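Local coordinates for solute-binding protein (Thermoactinomyces vulgaris, PDB 2ZYM) that probably binds maltose-type sugars, cyclodextrins among them, outside the membrane and hands them on for carbohydrate import, at residues A132-K137 / V262-L267; D161-G166 / S239-A244; Q210-V215 / N365-V370. All coordinates share one frame; numbering follows the deposited sequence.

Interaction 1: A132-K137 / V262-L267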
loop_
_atom_site.group_PDB
_atom_site.type_symbol
_atom_site.label_atom_id
_atom_site.label_comp_id
_atom_site.label_asym_id
_atom_site.label_seq_id
_atom_site.Cartn_x
_atom_site.Cartn_y
_atom_site.Cartn_z
ATOM N N ALA A 132 8.613 -2.947 -5.466
ATOM C CA ALA A 132 9.769 -3.677 -5.975
ATOM C C ALA A 132 10.555 -2.723 -6.859
ATOM O O ALA A 132 10.239 -1.537 -6.911
ATOM C CB ALA A 132 9.325 -4.901 -6.759
ATOM N N LEU A 133 11.581 -3.225 -7.537
ATOM C CA LEU A 133 12.285 -2.411 -8.514
ATOM C C LEU A 133 11.602 -2.579 -9.863
ATOM O O LEU A 133 11.627 -3.658 -10.453
ATOM C CB LEU A 133 13.774 -2.776 -8.599
ATOM C CG LEU A 133 14.656 -1.775 -9.366
ATOM C CD1 LEU A 133 14.877 -0.492 -8.568
ATOM C CD2 LEU A 133 15.992 -2.394 -9.762
ATOM N N ILE A 134 10.960 -1.511 -10.322
ATOM C CA ILE A 134 10.350 -1.482 -11.646
ATOM C C ILE A 134 11.292 -0.697 -12.547
ATOM O O ILE A 134 11.596 0.467 -12.275
ATOM C CB ILE A 134 8.932 -0.838 -11.626
ATOM C CG1 ILE A 134 7.948 -1.698 -10.826
ATOM C CG2 ILE A 134 8.381 -0.669 -13.035
ATOM C CD1 ILE A 134 8.029 -1.511 -9.356
ATOM N N TYR A 135 11.778 -1.344 -13.600
ATOM C CA TYR A 135 12.750 -0.702 -14.478
ATOM C C TYR A 135 12.313 -0.631 -15.936
ATOM O O TYR A 135 11.478 -1.414 -16.393
ATOM C CB TYR A 135 14.149 -1.324 -14.324
ATOM C CG TYR A 135 14.253 -2.797 -14.651
ATOM C CD1 TYR A 135 14.727 -3.226 -15.891
ATOM C CD2 TYR A 135 13.904 -3.764 -13.709
ATOM C CE1 TYR A 135 14.834 -4.582 -16.192
ATOM C CE2 TYR A 135 14.005 -5.118 -14.000
ATOM C CZ TYR A 135 14.476 -5.521 -15.239
ATOM O OH TYR A 135 14.573 -6.863 -15.517
ATOM N N ASN A 136 12.884 0.338 -16.645
ATOM C CA ASN A 136 12.691 0.503 -18.074
ATOM C C ASN A 136 13.740 -0.335 -18.797
ATOM O O ASN A 136 14.925 0.004 -18.791
ATOM C CB ASN A 136 12.822 1.987 -18.443
ATOM C CG ASN A 136 12.510 2.268 -19.904
ATOM O OD1 ASN A 136 12.741 1.433 -20.781
ATOM N ND2 ASN A 136 11.996 3.462 -20.173
ATOM N N LYS A 137 13.296 -1.432 -19.410
ATOM C CA LYS A 137 14.199 -2.390 -20.061
ATOM C C LYS A 137 15.064 -1.777 -21.166
ATOM O O LYS A 137 16.139 -2.294 -21.470
ATOM C CB LYS A 137 13.424 -3.594 -20.605
ATOM C CG LYS A 137 12.961 -4.576 -19.541
ATOM C CD LYS A 137 12.523 -5.890 -20.165
ATOM C CE LYS A 137 12.171 -6.920 -19.106
ATOM N NZ LYS A 137 11.846 -8.245 -19.711
ATOM N N VAL A 262 8.391 -2.824 -19.445
ATOM C CA VAL A 262 8.632 -2.857 -18.001
ATOM C C VAL A 262 9.223 -4.169 -17.490
ATOM O O VAL A 262 8.744 -5.257 -17.816
ATOM C CB VAL A 262 7.368 -2.473 -17.165
ATOM C CG1 VAL A 262 6.921 -1.049 -17.482
ATOM C CG2 VAL A 262 6.229 -3.457 -17.382
ATOM N N GLY A 263 10.278 -4.046 -16.696
ATOM C CA GLY A 263 10.824 -5.171 -15.952
ATOM C C GLY A 263 10.505 -4.965 -14.484
ATOM O O GLY A 263 10.375 -3.827 -14.026
ATOM N N VAL A 264 10.347 -6.064 -13.752
ATOM C CA VAL A 264 10.131 -6.009 -12.309
ATOM C C VAL A 264 11.082 -6.985 -11.619
ATOM O O VAL A 264 11.098 -8.177 -11.928
ATOM C CB VAL A 264 8.660 -6.327 -11.913
ATOM C CG1 VAL A 264 8.457 -6.171 -10.405
ATOM C CG2 VAL A 264 7.685 -5.435 -12.670
ATOM N N ALA A 265 11.879 -6.462 -10.694
ATOM C CA ALA A 265 12.804 -7.281 -9.922
ATOM C C ALA A 265 12.691 -6.947 -8.439
ATOM O O ALA A 265 12.350 -5.816 -8.086
ATOM C CB ALA A 265 14.232 -7.064 -10.409
ATOM N N PRO A 266 12.960 -7.933 -7.560
ATOM C CA PRO A 266 13.077 -7.599 -6.145
ATOM C C PRO A 266 14.162 -6.550 -5.936
ATOM O O PRO A 266 15.120 -6.490 -6.714
ATOM C CB PRO A 266 13.489 -8.929 -5.494
ATOM C CG PRO A 266 13.941 -9.809 -6.616
ATOM C CD PRO A 266 13.146 -9.374 -7.802
ATOM N N LEU A 267 14.004 -5.717 -4.912
ATOM C CA LEU A 267 15.011 -4.712 -4.591
ATOM C C LEU A 267 16.365 -5.391 -4.394
ATOM O O LEU A 267 16.450 -6.397 -3.689
ATOM C CB LEU A 267 14.625 -3.915 -3.336
ATOM C CG LEU A 267 13.343 -3.069 -3.338
ATOM C CD1 LEU A 267 13.194 -2.322 -2.022
ATOM C CD2 LEU A 267 13.309 -2.086 -4.505
#

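Interaction 2: D161-G166 / S239-A244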
loop_
_atom_site.group_PDB
_atom_site.type_symbol
_atom_site.label_atom_id
_atom_site.label_comp_id
_atom_site.label_asym_id
_atom_site.label_seq_id
_atom_site.Cartn_x
_atom_site.Cartn_y
_atom_site.Cartn_z
ATOM N N ASP A 161 18.779 18.708 -13.644
ATOM C CA ASP A 161 18.918 19.891 -14.492
ATOM C C ASP A 161 18.731 19.584 -15.979
ATOM O O ASP A 161 18.649 20.498 -16.802
ATOM C CB ASP A 161 20.260 20.590 -14.233
ATOM C CG ASP A 161 20.335 21.231 -12.848
ATOM O OD1 ASP A 161 21.459 21.530 -12.392
ATOM O OD2 ASP A 161 19.276 21.440 -12.211
ATOM N N GLU A 162 18.651 18.298 -16.317
ATOM C CA GLU A 162 18.392 17.877 -17.697
ATOM C C GLU A 162 17.253 16.854 -17.811
ATOM O O GLU A 162 17.125 16.167 -18.832
ATOM C CB GLU A 162 19.679 17.373 -18.369
ATOM C CG GLU A 162 20.255 16.087 -17.791
ATOM C CD GLU A 162 21.586 15.710 -18.414
ATOM O OE1 GLU A 162 22.585 16.418 -18.169
ATOM O OE2 GLU A 162 21.636 14.693 -19.140
ATOM N N GLN A 163 16.427 16.777 -16.766
ATOM C CA GLN A 163 15.258 15.884 -16.715
ATOM C C GLN A 163 15.622 14.424 -16.996
ATOM O O GLN A 163 15.022 13.766 -17.851
ATOM C CB GLN A 163 14.145 16.377 -17.656
ATOM C CG GLN A 163 13.323 17.551 -17.117
ATOM C CD GLN A 163 14.125 18.839 -16.977
ATOM O OE1 GLN A 163 14.809 19.269 -17.908
ATOM N NE2 GLN A 163 14.039 19.459 -15.806
ATOM N N LYS A 164 16.626 13.933 -16.276
ATOM C CA LYS A 164 17.109 12.566 -16.434
ATOM C C LYS A 164 17.386 11.971 -15.062
ATOM O O LYS A 164 17.922 12.648 -14.182
ATOM C CB LYS A 164 18.386 12.536 -17.279
ATOM C CG LYS A 164 18.228 13.049 -18.712
ATOM C CD LYS A 164 17.853 11.949 -19.696
ATOM C CE LYS A 164 19.081 11.197 -20.193
ATOM N NZ LYS A 164 19.952 12.039 -21.065
ATOM N N TYR A 165 17.003 10.709 -14.881
ATOM C CA TYR A 165 17.237 10.008 -13.621
ATOM C C TYR A 165 17.639 8.556 -13.834
ATOM O O TYR A 165 17.150 7.886 -14.746
ATOM C CB TYR A 165 15.998 10.067 -12.721
ATOM C CG TYR A 165 15.724 11.428 -12.126
ATOM C CD1 TYR A 165 16.305 11.812 -10.917
ATOM C CD2 TYR A 165 14.876 12.329 -12.766
ATOM C CE1 TYR A 165 16.054 13.065 -10.365
ATOM C CE2 TYR A 165 14.619 13.582 -12.225
ATOM C CZ TYR A 165 15.207 13.942 -11.025
ATOM O OH TYR A 165 14.952 15.182 -10.492
ATOM N N GLY A 166 18.539 8.083 -12.979
ATOM C CA GLY A 166 18.881 6.672 -12.919
ATOM C C GLY A 166 17.917 5.936 -12.007
ATOM O O GLY A 166 17.375 4.890 -12.376
ATOM N N SER A 239 7.457 9.108 -18.993
ATOM C CA SER A 239 8.034 9.923 -20.059
ATOM C C SER A 239 9.356 9.349 -20.581
ATOM O O SER A 239 9.969 9.919 -21.488
ATOM C CB SER A 239 8.227 11.363 -19.579
ATOM O OG SER A 239 9.208 11.427 -18.558
ATOM N N GLY A 240 9.792 8.230 -20.004
ATOM C CA GLY A 240 11.009 7.539 -20.444
ATOM C C GLY A 240 12.299 8.152 -19.920
ATOM O O GLY A 240 13.384 7.862 -20.432
ATOM N N LYS A 241 12.181 8.983 -18.888
ATOM C CA LYS A 241 13.316 9.745 -18.365
ATOM C C LYS A 241 14.025 9.050 -17.202
ATOM O O LYS A 241 15.137 9.431 -16.831
ATOM C CB LYS A 241 12.864 11.145 -17.942
ATOM C CG LYS A 241 12.434 12.045 -19.092
ATOM C CD LYS A 241 11.939 13.387 -18.573
ATOM C CE LYS A 241 11.584 14.335 -19.705
ATOM N NZ LYS A 241 11.033 15.622 -19.192
ATOM N N VAL A 242 13.379 8.031 -16.639
ATOM C CA VAL A 242 13.880 7.347 -15.445
ATOM C C VAL A 242 14.140 5.870 -15.734
ATOM O O VAL A 242 13.258 5.167 -16.230
ATOM C CB VAL A 242 12.890 7.484 -14.260
ATOM C CG1 VAL A 242 13.433 6.799 -13.016
ATOM C CG2 VAL A 242 12.597 8.951 -13.968
ATOM N N ALA A 243 15.348 5.407 -15.419
ATOM C CA ALA A 243 15.728 4.014 -15.655
ATOM C C ALA A 243 15.013 3.041 -14.716
ATOM O O ALA A 243 14.569 1.978 -15.147
ATOM C CB ALA A 243 17.238 3.841 -15.560
ATOM N N ALA A 244 14.896 3.413 -13.441
ATOM C CA ALA A 244 14.283 2.540 -12.448
ATOM C C ALA A 244 13.571 3.304 -11.339
ATOM O O ALA A 244 14.029 4.364 -10.904
ATOM C CB ALA A 244 15.326 1.592 -11.857
#

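Interaction 3: Q210-V215 / N365-V370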
loop_
_atom_site.group_PDB
_atom_site.type_symbol
_atom_site.label_atom_id
_atom_site.label_comp_id
_atom_site.label_asym_id
_atom_site.label_seq_id
_atom_site.Cartn_x
_atom_site.Cartn_y
_atom_site.Cartn_z
ATOM N N GLN A 210 20.056 5.131 11.732
ATOM C CA GLN A 210 20.908 4.597 10.662
ATOM C C GLN A 210 20.136 4.523 9.342
ATOM O O GLN A 210 20.674 4.840 8.280
ATOM C CB GLN A 210 21.454 3.209 11.030
ATOM C CG GLN A 210 22.502 3.196 12.139
ATOM C CD GLN A 210 22.834 1.789 12.632
ATOM O OE1 GLN A 210 23.135 0.888 11.842
ATOM N NE2 GLN A 210 22.789 1.600 13.947
ATOM N N GLY A 211 18.873 4.105 9.423
ATOM C CA GLY A 211 17.989 4.054 8.259
ATOM C C GLY A 211 17.708 5.431 7.684
ATOM O O GLY A 211 17.771 5.630 6.467
ATOM N N MET A 212 17.403 6.385 8.562
ATOM C CA MET A 212 17.096 7.752 8.138
ATOM C C MET A 212 18.319 8.452 7.542
ATOM O O MET A 212 18.190 9.320 6.674
ATOM C CB MET A 212 16.509 8.559 9.299
ATOM C CG MET A 212 16.047 9.962 8.925
ATOM S SD MET A 212 14.780 9.986 7.652
ATOM C CE MET A 212 13.297 10.187 8.630
ATOM N N ASN A 213 19.506 8.073 8.008
ATOM C CA ASN A 213 20.743 8.572 7.413
ATOM C C ASN A 213 20.894 8.141 5.957
ATOM O O ASN A 213 21.403 8.899 5.129
ATOM C CB ASN A 213 21.955 8.164 8.248
ATOM C CG ASN A 213 22.329 9.218 9.270
ATOM O OD1 ASN A 213 21.925 9.147 10.430
ATOM N ND2 ASN A 213 23.087 10.218 8.836
ATOM N N GLU A 214 20.427 6.930 5.656
ATOM C CA GLU A 214 20.400 6.420 4.285
ATOM C C GLU A 214 19.444 7.229 3.410
ATOM O O GLU A 214 19.756 7.528 2.254
ATOM C CB GLU A 214 20.021 4.934 4.264
ATOM C CG GLU A 214 21.002 4.026 5.005
ATOM C CD GLU A 214 22.430 4.145 4.490
ATOM O OE1 GLU A 214 23.358 4.141 5.326
ATOM O OE2 GLU A 214 22.627 4.249 3.257
ATOM N N VAL A 215 18.291 7.584 3.977
ATOM C CA VAL A 215 17.315 8.451 3.311
ATOM C C VAL A 215 17.943 9.804 2.963
ATOM O O VAL A 215 17.819 10.280 1.832
ATOM C CB VAL A 215 16.047 8.666 4.186
ATOM C CG1 VAL A 215 15.106 9.687 3.550
ATOM C CG2 VAL A 215 15.324 7.346 4.427
ATOM N N ASN A 365 6.524 13.499 8.040
ATOM C CA ASN A 365 7.004 14.843 8.367
ATOM C C ASN A 365 8.500 14.844 8.677
ATOM O O ASN A 365 9.221 15.753 8.265
ATOM C CB ASN A 365 6.225 15.439 9.544
ATOM C CG ASN A 365 4.852 15.966 9.147
ATOM O OD1 ASN A 365 4.071 16.369 10.006
ATOM N ND2 ASN A 365 4.550 15.963 7.847
ATOM N N ALA A 366 8.950 13.812 9.392
ATOM C CA ALA A 366 10.363 13.625 9.719
ATOM C C ALA A 366 11.223 13.471 8.465
ATOM O O ALA A 366 12.303 14.053 8.376
ATOM C CB ALA A 366 10.542 12.426 10.649
ATOM N N HIS A 367 10.734 12.691 7.501
ATOM C CA HIS A 367 11.393 12.545 6.201
ATOM C C HIS A 367 11.516 13.885 5.471
ATOM O O HIS A 367 12.545 14.159 4.858
ATOM C CB HIS A 367 10.641 11.545 5.320
ATOM C CG HIS A 367 10.888 10.114 5.679
ATOM N ND1 HIS A 367 11.776 9.317 4.991
ATOM C CD2 HIS A 367 10.358 9.334 6.650
ATOM C CE1 HIS A 367 11.786 8.109 5.525
ATOM N NE2 HIS A 367 10.932 8.093 6.532
ATOM N N THR A 368 10.465 14.705 5.541
ATOM C CA THR A 368 10.452 16.033 4.909
ATOM C C THR A 368 11.523 16.943 5.518
ATOM O O THR A 368 12.294 17.567 4.787
ATOM C CB THR A 368 9.047 16.698 4.993
ATOM O OG1 THR A 368 8.089 15.886 4.304
ATOM C CG2 THR A 368 9.043 18.097 4.366
ATOM N N PHE A 369 11.577 16.995 6.849
ATOM C CA PHE A 369 12.567 17.811 7.564
ATOM C C PHE A 369 14.008 17.445 7.206
ATOM O O PHE A 369 14.849 18.330 7.038
ATOM C CB PHE A 369 12.380 17.715 9.084
ATOM C CG PHE A 369 11.136 18.395 9.605
ATOM C CD1 PHE A 369 10.267 17.716 10.451
ATOM C CD2 PHE A 369 10.848 19.719 9.275
ATOM C CE1 PHE A 369 9.119 18.331 10.949
ATOM C CE2 PHE A 369 9.702 20.346 9.764
ATOM C CZ PHE A 369 8.836 19.649 10.609
ATOM N N VAL A 370 14.295 16.146 7.100
ATOM C CA VAL A 370 15.646 15.702 6.737
ATOM C C VAL A 370 15.960 15.964 5.264
ATOM O O VAL A 370 17.069 16.377 4.933
ATOM C CB VAL A 370 15.944 14.217 7.118
ATOM C CG1 VAL A 370 15.681 13.973 8.597
ATOM C CG2 VAL A 370 15.150 13.249 6.263
#

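Interaction 1: A132-K137 / V262-L267
V262 CA makes a CA-H...O contact of 3.6 Å with Y135 O at one end of an antiparallel strand pair, the edge strand 262-265 lying against strand 132-136 in the mixed four-stranded sheet of a periplasmic-binding-protein fold. The extended chain of K137 runs past this end, its CE 3.8 Å from G263 CA. At G263 the two-bond ring with Y135 closes: G263 N to Y135 O is nearly straight at 178°, and Y135 N returns to G263 O, from a donor tilted out of the carbonyl plane. The Y135 ring folds back over the glycine because chi1 of 60° sets CG between its own backbone N and carbonyl carbon; G263 CA then makes a CH-pi contact 3.8 Å from the ring centroid. A beta carbon on G263 would clash with Y135 CZ. A serine in place of Y135 would probably strip this cover from G263 and leave A265 CB without its aromatic neighbour. On the sheet's other face V264 lies side by side with I134, V264 CG2 to I134 CG1 4.2 Å, while V264 CG1 meets A132 CB; F340 of helix 335-345 packs on all three. A265 pairs with L133 by two bonds, its N reaching L133 O in the carbonyl plane at 2.8 Å. Beyond P266 the chain leaves the strand, and L267 turns its CD2 back to within 3.7 Å of L133 N.

Interaction 2: D161-G166 / S239-A244
K241 stretches along Q163 with its chain fully extended beyond CG, while Q163 bends at chi2 (66°); the two side chains lie side by side and point the same way. The lysine's methylenes pass over the Q163 carbonyl, K241 CD coming to 3.2 Å from Q163 O, and K241 NZ ends 3.6 Å from Q163 CB. This is a contact of aliphatic chain and backbone at the exposed end of the pair, with the charged nitrogen alongside methylenes of the glutamine. Further in, V242 has CG1 anti to the backbone N (chi1 -179°), which places its other methyl, CG2, toward Y165; there V242 CG2 rests 3.8 Å from Y165 CB. The Y165 ring itself leads away from the strand. Y165 and V242 both touch L236 of helix 230-238, which joins that helix to this edge of the sheet.

The backbones hold the register. Y165 N donates to K241 O at 3.0 Å, and A243 N answers to Y165 O from a position tilted out of the carbonyl plane. V242 is thus straddled by the two bonds of Y165, and its CA adds a CA-H...O contact to Y165 O. One residue on, A244 N reaches G166 O in a weak, bent bond, with A243 CB 3.4 Å from G166 O. G166 N is hydrogen-bonded to N158 OD1. Just before K241, G240 closes helix 230-238 with a Schellman motif, and Q163 and K164 form a G1 beta bulge opposite K159. The pairing of Y165 with V242 is a parallel beta bridge leading into the pairing of strands 167-168 and 242-247 at one edge of the mixed four-stranded sheet.

Interaction 3: Q210-V215 / N365-V370
M212 and H367 join two crossing helices, 206-220 and 360-371, in an apolar interface within the solute-binding-protein fold; the short segments cross at -53° with axes 10.5 Å apart. Its main element is aromatic. M212 sends CE over the centre of the H367 imidazole, a CH-pi contact 3.7 Å from the ring centroid and only 11° off the ring normal. The sulfur follows over the face as well, M212 SD lying 4.2 Å from that centroid, so the end of the thioether covers the ring as a Met-aromatic contact. In M212, CG stands anti to the backbone N (chi1 -175°), carrying the chain off its own helix, and bends at chi2 and chi3 then lay the methyl onto the imidazole.

The second group is aliphatic. M212 and V370 reach toward each other tip to tip, M212 SD to V370 CG2 at 3.6 Å, and the M212 methyl also approaches A366 CB. V370 sets CG2 between its backbone N and carbonyl carbon, which turns that methyl to the sulfur. V215, one turn along from M212, points at the other helix and meets V370 more loosely, V215 CG1 to V370 CG2 at 4.5 Å.

Around these, helix 174-183 packs on both V215 and H367 through T177, and helix 377-392 reaches M212 through L381 and V370 through A380, so the contact sits among four helices. ND1 of the buried imidazole has a weak hydrogen bond to A171 O, which would help fix its rotation. V215 crosses H367 at about a right angle, and its two methyls come obliquely to the ring: V215 CG1 lies 3.6 Å from H367 ND1, and V215 CG2 lies 3.8 Å from H367 CE1.

Overall arrangement
Interactions 1 and 2 belong to one four-stranded sheet: strands 132-136 and 242-247 are neighbours in it, and the two contacts touch where N136 N lies 2.8 Å from A243 O, probably a hydrogen bond. Their centres are 15 Å apart, and along the chain interaction 2 is nested inside the loop that interaction 1 closes. Interaction 3 stands apart among helices, its centre 24 Å from that of interaction 1 and 23 Å from that of interaction 2, with segments that alternate with theirs in sequence. Bound glucose units lie about 11 Å from the side chain of I134 and about 9 Å from that of H367, so neither side chain touches the sugar, and both contacts lie in the surroundings of the site.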